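Local structure of glycosyl hydrolase, BNR repeat (Ralstonia eutropha, 3B7F) at residues Pro81-Ser86 with Asp115-Leu120; Thr94-Pro99 with Ala148-Val153. The protein is a putative glycosyl hydrolase, possibly sialidase-like, built as a seven-bladed beta-propeller with BNR (Asp-box) repeats. All coordinates share one frame; numbering follows the deposited sequence.

Contact 1. Residues Pro81-Ser86 with Asp115-Leu120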
loop_
_atom_site.group_PDB
_atom_site.type_symbol
_atom_site.label_atom_id
_atom_site.label_comp_id
_atom_site.label_asym_id
_atom_site.label_seq_id
_atom_site.Cartn_x
_atom_site.Cartn_y
_atom_site.Cartn_z
ATOM N N PRO A 81 -14.540 14.053 0.366
ATOM C CA PRO A 81 -13.354 13.320 -0.083
ATOM C C PRO A 81 -12.821 13.874 -1.397
ATOM O O PRO A 81 -13.608 14.139 -2.289
ATOM C CB PRO A 81 -13.870 11.893 -0.256
ATOM C CG PRO A 81 -15.297 12.053 -0.567
ATOM C CD PRO A 81 -15.771 13.279 0.147
ATOM N N THR A 82 -11.503 14.055 -1.498
ATOM C CA THR A 82 -10.859 14.590 -2.693
ATOM C C THR A 82 -9.418 14.122 -2.851
ATOM O O THR A 82 -8.895 13.356 -2.027
ATOM C CB THR A 82 -10.875 16.171 -2.684
ATOM O OG1 THR A 82 -10.492 16.671 -3.967
ATOM C CG2 THR A 82 -9.953 16.774 -1.614
ATOM N N VAL A 83 -8.798 14.578 -3.944
ATOM C CA VAL A 83 -7.389 14.391 -4.226
ATOM C C VAL A 83 -6.771 15.777 -4.442
ATOM O O VAL A 83 -7.262 16.565 -5.261
ATOM C CB VAL A 83 -7.135 13.502 -5.471
ATOM C CG1 VAL A 83 -5.644 13.316 -5.684
ATOM C CG2 VAL A 83 -7.812 12.132 -5.327
ATOM N N PHE A 84 -5.735 16.096 -3.679
ATOM C CA PHE A 84 -4.972 17.331 -3.896
ATOM C C PHE A 84 -3.790 16.992 -4.802
ATOM O O PHE A 84 -3.257 15.881 -4.724
ATOM C CB PHE A 84 -4.458 17.940 -2.596
ATOM C CG PHE A 84 -5.540 18.464 -1.694
ATOM C CD1 PHE A 84 -6.073 19.731 -1.905
ATOM C CD2 PHE A 84 -6.007 17.696 -0.616
ATOM C CE1 PHE A 84 -7.066 20.235 -1.060
ATOM C CE2 PHE A 84 -6.990 18.186 0.222
ATOM C CZ PHE A 84 -7.534 19.459 -0.002
ATOM N N ARG A 85 -3.412 17.923 -5.675
ATOM C CA ARG A 85 -2.292 17.721 -6.588
ATOM C C ARG A 85 -1.270 18.833 -6.399
ATOM O O ARG A 85 -1.624 19.966 -6.085
ATOM C CB ARG A 85 -2.766 17.669 -8.057
ATOM C CG ARG A 85 -2.823 19.008 -8.819
ATOM C CD ARG A 85 -3.608 18.927 -10.151
ATOM N NE ARG A 85 -5.010 19.113 -9.835
ATOM C CZ ARG A 85 -5.749 20.213 -10.014
ATOM N NH1 ARG A 85 -5.302 21.317 -10.627
ATOM N NH2 ARG A 85 -7.012 20.179 -9.602
ATOM N N SER A 86 -0.010 18.493 -6.616
ATOM C CA SER A 86 1.088 19.445 -6.584
ATOM C C SER A 86 1.938 19.210 -7.809
ATOM O O SER A 86 2.152 18.053 -8.163
ATOM C CB SER A 86 1.956 19.236 -5.367
ATOM O OG SER A 86 3.000 20.174 -5.367
ATOM N N ASP A 115 -16.792 7.309 0.360
ATOM C CA ASP A 115 -16.483 7.764 1.703
ATOM C C ASP A 115 -15.117 8.432 1.686
ATOM O O ASP A 115 -14.973 9.535 2.192
ATOM C CB ASP A 115 -16.486 6.642 2.729
ATOM C CG ASP A 115 -16.287 7.167 4.133
ATOM O OD1 ASP A 115 -17.230 7.746 4.705
ATOM O OD2 ASP A 115 -15.176 7.018 4.659
ATOM N N HIS A 116 -14.116 7.748 1.125
ATOM C CA HIS A 116 -12.785 8.332 0.970
ATOM C C HIS A 116 -11.984 7.653 -0.129
ATOM O O HIS A 116 -12.237 6.506 -0.479
ATOM C CB HIS A 116 -12.013 8.326 2.311
ATOM C CG HIS A 116 -11.790 6.970 2.908
ATOM N ND1 HIS A 116 -12.679 6.383 3.778
ATOM C CD2 HIS A 116 -10.753 6.112 2.798
ATOM C CE1 HIS A 116 -12.217 5.203 4.150
ATOM N NE2 HIS A 116 -11.048 5.013 3.564
ATOM N N VAL A 117 -11.047 8.408 -0.702
ATOM C CA VAL A 117 -10.089 7.882 -1.660
ATOM C C VAL A 117 -9.038 7.266 -0.765
ATOM O O VAL A 117 -8.434 7.959 0.062
ATOM C CB VAL A 117 -9.486 8.958 -2.549
ATOM C CG1 VAL A 117 -8.455 8.341 -3.526
ATOM C CG2 VAL A 117 -10.595 9.693 -3.298
ATOM N N PHE A 118 -8.822 5.968 -0.910
ATOM C CA PHE A 118 -7.899 5.246 -0.046
ATOM C C PHE A 118 -6.489 5.068 -0.623
ATOM O O PHE A 118 -5.508 5.187 0.105
ATOM C CB PHE A 118 -8.489 3.875 0.264
ATOM C CG PHE A 118 -7.657 3.072 1.199
ATOM C CD1 PHE A 118 -7.657 3.367 2.545
ATOM C CD2 PHE A 118 -6.881 2.024 0.748
ATOM C CE1 PHE A 118 -6.873 2.642 3.430
ATOM C CE2 PHE A 118 -6.088 1.298 1.633
ATOM C CZ PHE A 118 -6.083 1.609 2.961
ATOM N N TRP A 119 -6.404 4.785 -1.919
ATOM C CA TRP A 119 -5.150 4.439 -2.581
ATOM C C TRP A 119 -4.987 5.138 -3.907
ATOM O O TRP A 119 -5.928 5.192 -4.657
ATOM C CB TRP A 119 -5.208 2.948 -2.873
ATOM C CG TRP A 119 -3.943 2.344 -3.323
ATOM C CD1 TRP A 119 -3.366 2.416 -4.556
ATOM C CD2 TRP A 119 -3.119 1.492 -2.540
ATOM N NE1 TRP A 119 -2.199 1.687 -4.570
ATOM C CE2 TRP A 119 -2.038 1.094 -3.348
ATOM C CE3 TRP A 119 -3.192 1.028 -1.228
ATOM C CZ2 TRP A 119 -1.037 0.264 -2.887
ATOM C CZ3 TRP A 119 -2.213 0.177 -0.782
ATOM C CH2 TRP A 119 -1.140 -0.192 -1.609
ATOM N N LEU A 120 -3.763 5.556 -4.222
ATOM C CA LEU A 120 -3.407 6.253 -5.457
ATOM C C LEU A 120 -2.242 5.511 -6.108
ATOM O O LEU A 120 -1.249 5.200 -5.438
ATOM C CB LEU A 120 -2.990 7.697 -5.159
ATOM C CG LEU A 120 -4.043 8.705 -4.675
ATOM C CD1 LEU A 120 -3.335 9.937 -4.117
ATOM C CD2 LEU A 120 -5.024 9.052 -5.795
#
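Asp115 and His116, which meet the ring of Pro81, are themselves tied side chain to side chain: ND1 of His116 donates to OD2 of Asp115 over 2.7 Å, nearly straight at 164°. The oxygen accepts through its anti lone pair and lies almost in the imidazole plane, an arrangement that should restrain rotation of the ring; a long, weak ion pair with Arg75 also reaches this carboxylate, and His58 stacks on the imidazole. The Pro81 ring borders the backbone here, its CB 3.6 Å from Asp115 O and 3.9 Å from His116 CA. Asp115 and His116 form a classic beta bulge opposite Ser136, and Phe118 and Trp119 form a second one opposite Gly134. The two strands belong to consecutive propeller blades, 81-86 being the third strand of its sheet and 116-122 the first of the next; their short axes come within 6.0 Å at an angle of 51°. The apolar part of this seam between blades is carried by Val83, Val117 and Leu120. With CG1 anti to the backbone N (chi1 -178°), Val83 presents CG2 to both Val117 CG2, at 4.2 Å, and Leu120 CD2, Val83 and Leu120 sliding past each other in opposite directions. Leu71 of strand 70-75 and Ala133 of strand 131-136 touch Leu120 as well.

Contact 2. Residues Thr94-Pro99 with Ala148-Val153. With EDO (1,2-ethanediol), chain Q.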
loop_
_atom_site.group_PDB
_atom_site.type_symbol
_atom_site.label_atom_id
_atom_site.label_comp_id
_atom_site.label_asym_id
_atom_site.label_seq_id
_atom_site.Cartn_x
_atom_site.Cartn_y
_atom_site.Cartn_z
ATOM N N THR A 94 -3.529 21.787 -4.907
ATOM C CA THR A 94 -4.813 22.210 -5.472
ATOM C C THR A 94 -5.763 21.029 -5.437
ATOM O O THR A 94 -5.400 19.931 -5.846
ATOM C CB THR A 94 -4.683 22.726 -6.919
ATOM O OG1 THR A 94 -3.679 23.738 -6.974
ATOM C CG2 THR A 94 -6.007 23.319 -7.410
ATOM N N GLU A 95 -6.961 21.261 -4.916
ATOM C CA GLU A 95 -8.010 20.239 -4.868
ATOM C C GLU A 95 -8.470 19.868 -6.285
ATOM O O GLU A 95 -8.395 20.697 -7.191
ATOM C CB GLU A 95 -9.213 20.664 -3.967
ATOM C CG GLU A 95 -10.167 21.796 -4.455
ATOM C CD GLU A 95 -9.537 23.194 -4.553
ATOM O OE1 GLU A 95 -8.460 23.440 -3.939
ATOM O OE2 GLU A 95 -10.127 24.048 -5.267
ATOM N N ALA A 96 -8.926 18.620 -6.448
ATOM C CA ALA A 96 -9.441 18.094 -7.725
ATOM C C ALA A 96 -10.596 18.940 -8.237
ATOM O O ALA A 96 -11.428 19.375 -7.439
ATOM C CB ALA A 96 -9.905 16.624 -7.582
ATOM N N THR A 97 -10.636 19.192 -9.547
ATOM C CA THR A 97 -11.772 19.908 -10.129
ATOM C C THR A 97 -12.930 18.897 -10.107
ATOM O O THR A 97 -14.058 19.263 -9.726
ATOM C CB THR A 97 -11.474 20.547 -11.507
ATOM O OG1 THR A 97 -11.124 19.551 -12.468
ATOM C CG2 THR A 97 -10.337 21.526 -11.381
ATOM N N ARG A 98 -12.633 17.625 -10.428
ATOM C CA ARG A 98 -13.611 16.532 -10.355
ATOM C C ARG A 98 -13.006 15.341 -9.573
ATOM O O ARG A 98 -12.369 14.467 -10.165
ATOM C CB ARG A 98 -14.048 16.095 -11.752
ATOM C CG ARG A 98 -15.103 14.976 -11.770
ATOM C CD ARG A 98 -15.311 14.423 -13.175
ATOM N NE ARG A 98 -16.124 13.199 -13.132
ATOM C CZ ARG A 98 -16.354 12.371 -14.159
ATOM N NH1 ARG A 98 -15.821 12.585 -15.370
ATOM N NH2 ARG A 98 -17.114 11.290 -13.965
ATOM N N PRO A 99 -13.218 15.289 -8.241
ATOM C CA PRO A 99 -12.679 14.138 -7.515
ATOM C C PRO A 99 -13.504 12.864 -7.760
ATOM O O PRO A 99 -14.586 12.953 -8.317
ATOM C CB PRO A 99 -12.781 14.582 -6.057
ATOM C CG PRO A 99 -13.961 15.497 -6.034
ATOM C CD PRO A 99 -13.889 16.237 -7.329
ATOM N N ALA A 148 -6.354 15.949 -11.757
ATOM C CA ALA A 148 -7.274 17.085 -11.636
ATOM C C ALA A 148 -8.724 16.603 -11.658
ATOM O O ALA A 148 -9.531 17.047 -10.836
ATOM C CB ALA A 148 -7.016 18.139 -12.736
ATOM N N SER A 149 -9.027 15.685 -12.581
ATOM C CA SER A 149 -10.367 15.131 -12.773
ATOM C C SER A 149 -10.288 13.617 -12.818
ATOM O O SER A 149 -9.325 13.046 -13.338
ATOM C CB SER A 149 -11.026 15.668 -14.055
ATOM O OG SER A 149 -10.291 15.302 -15.202
ATOM N N TRP A 150 -11.311 12.985 -12.259
ATOM C CA TRP A 150 -11.402 11.549 -12.139
ATOM C C TRP A 150 -12.725 11.059 -12.683
ATOM O O TRP A 150 -13.737 11.736 -12.500
ATOM C CB TRP A 150 -11.297 11.176 -10.666
ATOM C CG TRP A 150 -9.948 11.517 -10.077
ATOM C CD1 TRP A 150 -9.553 12.717 -9.541
ATOM C CD2 TRP A 150 -8.823 10.650 -9.985
ATOM N NE1 TRP A 150 -8.258 12.644 -9.130
ATOM C CE2 TRP A 150 -7.774 11.393 -9.407
ATOM C CE3 TRP A 150 -8.584 9.320 -10.373
ATOM C CZ2 TRP A 150 -6.523 10.849 -9.169
ATOM C CZ3 TRP A 150 -7.343 8.786 -10.168
ATOM C CH2 TRP A 150 -6.324 9.546 -9.559
ATOM N N GLU A 151 -12.708 9.901 -13.353
ATOM C CA GLU A 151 -13.917 9.253 -13.845
ATOM C C GLU A 151 -13.889 7.788 -13.361
ATOM O O GLU A 151 -12.796 7.225 -13.154
ATOM C CB GLU A 151 -13.981 9.302 -15.378
ATOM C CG GLU A 151 -13.028 8.302 -16.066
ATOM C CD GLU A 151 -12.816 8.521 -17.554
ATOM O OE1 GLU A 151 -13.653 9.211 -18.208
ATOM O OE2 GLU A 151 -11.782 7.980 -18.045
ATOM N N PRO A 152 -15.067 7.163 -13.173
ATOM C CA PRO A 152 -15.071 5.742 -12.829
ATOM C C PRO A 152 -14.467 4.833 -13.910
ATOM O O PRO A 152 -14.568 5.155 -15.087
ATOM C CB PRO A 152 -16.559 5.405 -12.697
ATOM C CG PRO A 152 -17.310 6.638 -12.819
ATOM C CD PRO A 152 -16.423 7.736 -13.235
ATOM N N VAL A 153 -13.782 3.757 -13.513
ATOM C CA VAL A 153 -13.361 2.737 -14.478
ATOM C C VAL A 153 -14.598 1.844 -14.491
ATOM O O VAL A 153 -14.739 0.956 -13.644
ATOM C CB VAL A 153 -12.077 1.977 -14.104
ATOM C CG1 VAL A 153 -11.815 0.813 -15.090
ATOM C CG2 VAL A 153 -10.899 2.938 -14.062
HETATM C C1 EDO Q . -10.357 12.489 -16.400
HETATM O O1 EDO Q . -8.945 12.721 -16.272
HETATM C C2 EDO Q . -10.664 11.104 -16.939
HETATM O O2 EDO Q . -9.825 10.810 -18.064
#
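The Arg98 guanidinium has the backbone of Trp150 and Glu151 over one face, with Glu151 CA 3.7 Å above its plane and Trp150 O on that same face, whereas Pro152 CD approaches NH2 obliquely. Trp150 is met at its indole edge: Arg98 O lies in the ring plane, 3.4 Å from CD1, and Ala96 CB is close to that plane too. The arginine reaches along the second segment because CG is anti to the backbone N (chi1 -178°) and the chain runs extended to NE. Although NE is near Trp150 O, the angle is too poor for a hydrogen bond. The main chains pair through a single bridge, Arg98 with Ser149, in which Arg98 N donates to Ala148 O (3.2 Å, 165°) and Trp150 N returns a bond to Arg98 O at 2.8 Å, in the carbonyl plane. Ala148 O also receives weak bonds from N and OG1 of Thr97. Ser149 CA-H also points at Arg98 O, a CA-H...O contact beside the bridge. In a 1,2-ethanediol, probably from the crystallisation liquor, O1 donates to Ser149 O at 3.0 Å and O2 weakly to Glu151 OE2; the diol is also hydrogen-bonded to Thr144 OG1.

Ser143, Asp145, Gly147, Ser149 and Trp150 fit the Asp-box pattern Ser-X-Asp-X-Gly-X-Thr/Ser-Trp, and Ser149 is held within it: OG bonds to Asp145 OD2 and O to Ser143 OG. From this turn the indole packs on Trp131 and Ala133 of strand 131-136, Pro99 rests on Thr82 of strand 81-86, and Val153 occupies the N-cap position just before helix 154-157.

Contacts 1 and 2 join the same two neighbouring propeller blades at different depths: their centres are about 9 Å apart, and the centre of contact 1 lies about 14 Å from the centre of the chain against about 21 Å for contact 2. Strands 81-86 and 94-95, adjacent and antiparallel in one sheet, connect them through a probable hydrogen bond from Arg85 N to Thr94 O (2.8 Å), while Val83 O packs 3.5 Å from Ala96 CB. The Arg85 side chain also reaches across to Ala148, in the second segment of contact 2. Contact 1 is buried, unlike the ethanediol site, which lies at contact 2, toward the outside of the blades.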